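Long-range contact in regulatory protein AsnC (Escherichia coli, PDB 2CG4), which activates transcription of asnA, regulates its own gene, represses gidA expression post-transcriptionally and binds asparagine: residues 72-77 with 131-136. The protein carries 1 engineered substitution. Sequence-based numbering, arbitrary orientation.
With ASN (asparagine), chain C.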
# COMPACT_ATOMS: atom_id res chain seq x y z
N ILE A 72 13.35 11.21 -1.52
CA ILE A 72 13.39 10.07 -0.63
C ILE A 72 12.37 10.30 0.48
O ILE A 72 12.34 11.37 1.08
CB ILE A 72 14.81 9.87 -0.06
CG1 ILE A 72 15.83 10.00 -1.19
CG2 ILE A 72 14.94 8.53 0.65
CD1 ILE A 72 17.22 9.72 -0.80
N GLY A 73 11.50 9.32 0.70
CA GLY A 73 10.64 9.34 1.87
C GLY A 73 11.34 8.59 2.98
O GLY A 73 11.76 7.45 2.80
N ILE A 74 11.50 9.21 4.13
CA ILE A 74 12.15 8.56 5.25
C ILE A 74 11.10 8.06 6.23
O ILE A 74 10.22 8.80 6.63
CB ILE A 74 13.15 9.49 5.94
CG1 ILE A 74 14.42 9.63 5.10
CG2 ILE A 74 13.49 8.99 7.34
CD1 ILE A 74 14.50 10.92 4.35
N ILE A 75 11.18 6.77 6.58
CA ILE A 75 10.39 6.23 7.67
C ILE A 75 11.27 5.98 8.91
O ILE A 75 12.28 5.27 8.85
CB ILE A 75 9.64 4.94 7.26
CG1 ILE A 75 8.67 5.23 6.10
CG2 ILE A 75 8.89 4.36 8.45
CD1 ILE A 75 9.20 4.83 4.71
N LEU A 76 10.86 6.57 10.02
CA LEU A 76 11.62 6.53 11.26
C LEU A 76 11.09 5.40 12.14
O LEU A 76 9.96 4.94 11.96
CB LEU A 76 11.46 7.85 12.00
CG LEU A 76 12.01 9.11 11.33
CD1 LEU A 76 11.72 10.30 12.20
CD2 LEU A 76 13.49 8.98 11.07
N LYS A 77 11.90 4.98 13.11
CA LYS A 77 11.56 3.82 13.92
C LYS A 77 10.47 4.22 14.87
O LYS A 77 9.65 3.40 15.28
CB LYS A 77 12.78 3.33 14.70
CG LYS A 77 13.75 2.51 13.85
CD LYS A 77 15.12 2.48 14.50
CE LYS A 77 16.09 1.73 13.64
NZ LYS A 77 17.48 1.80 14.20
N ASP A 131 20.73 6.62 12.57
CA ASP A 131 20.31 5.50 13.40
C ASP A 131 18.81 5.47 13.68
O ASP A 131 18.25 4.40 13.90
CB ASP A 131 21.12 5.53 14.71
CG ASP A 131 20.40 4.85 15.84
OD1 ASP A 131 20.52 3.61 15.94
OD2 ASP A 131 19.72 5.55 16.62
N GLU A 132 18.17 6.64 13.68
CA GLU A 132 16.70 6.76 13.80
C GLU A 132 15.90 6.23 12.59
O GLU A 132 14.67 6.18 12.64
CB GLU A 132 16.30 8.23 14.01
CG GLU A 132 16.78 8.86 15.32
CD GLU A 132 18.11 9.56 15.17
OE1 GLU A 132 18.44 10.43 16.02
OE2 GLU A 132 18.85 9.25 14.21
N ILE A 133 16.58 5.86 11.52
CA ILE A 133 15.90 5.58 10.25
C ILE A 133 15.64 4.08 10.12
O ILE A 133 16.56 3.26 10.25
CB ILE A 133 16.72 6.12 9.05
CG1 ILE A 133 16.46 7.62 8.87
CG2 ILE A 133 16.39 5.38 7.79
CD1 ILE A 133 17.51 8.34 8.05
N GLN A 134 14.38 3.72 9.90
CA GLN A 134 14.02 2.32 9.73
C GLN A 134 14.06 1.93 8.26
O GLN A 134 14.63 0.90 7.90
CB GLN A 134 12.66 2.01 10.36
CG GLN A 134 11.65 1.42 9.40
CD GLN A 134 10.60 0.57 10.08
OE1 GLN A 134 10.51 -0.64 9.81
NE2 GLN A 134 9.78 1.18 10.95
N SER A 135 13.46 2.76 7.41
CA SER A 135 13.53 2.53 5.96
C SER A 135 13.57 3.83 5.17
O SER A 135 13.14 4.88 5.66
CB SER A 135 12.37 1.66 5.49
OG SER A 135 11.13 2.21 5.88
N THR A 136 14.11 3.76 3.96
CA THR A 136 13.93 4.80 2.97
C THR A 136 13.15 4.28 1.76
O THR A 136 13.12 3.09 1.50
CB THR A 136 15.28 5.40 2.50
OG1 THR A 136 16.21 4.35 2.17
CG2 THR A 136 15.86 6.28 3.58
N ASN C . 14.35 0.89 -0.64
CA ASN C . 15.43 1.90 -0.42
C ASN C . 15.12 3.23 -1.05
O ASN C . 14.63 3.30 -2.18
CB ASN C . 16.77 1.39 -0.92
CG ASN C . 17.27 0.23 -0.11
OD1 ASN C . 17.44 0.34 1.11
ND2 ASN C . 17.50 -0.89 -0.77
OXT ASN C . 15.35 4.25 -0.41
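Ile75 pairs with Ser135 where strands 72-76 and 133-136 run antiparallel, and a classic beta bulge sets Gln134 and Ser135 together opposite Ile75. Ile75 O accepts from both amides, Gln134 N at 2.8 Å in the carbonyl plane and Ser135 N at 3.1 Å from a tilted position, while Ile75 N returns a bond to Ser135 O. Past the bulge, Lys77 N bonds Glu132 O, and the lysine chain runs extended alongside the turn until NZ reaches Asp131 O at 2.7 Å, almost head-on to the carbonyl (C=O...N 168°). Asp131 OD1, 3.9 Å from Lys77 NZ, adds a long salt bridge. Ser135 OG sits 3.4 Å from Ile75 CB, and the isoleucine's CD1 curls back to the same oxygen. Ile74 and Thr136 share the opposite face. Ile74 holds CG1 beside its backbone N (chi1 -76°), leaving CG2 anti to N, where it meets Ile133 CG1 at 3.6 Å; Leu76 CD2 reaches that same methylene. Ile72 CG2 lies beside Thr136 CB, and both residues pack against Ile127 of helix 116-127. Thr136 OG1 donates to OXT of the bound asparagine at 2.7 Å; Thr138 N and carbonyls of a second subunit, among them Gly103 O, supply further hydrogen bonds. Thus the strand outermost in this chain's sheet, held by backbone bonds that include a shared acceptor at the bulge, presents a hydroxyl to the effector's carboxylate at a subunit interface.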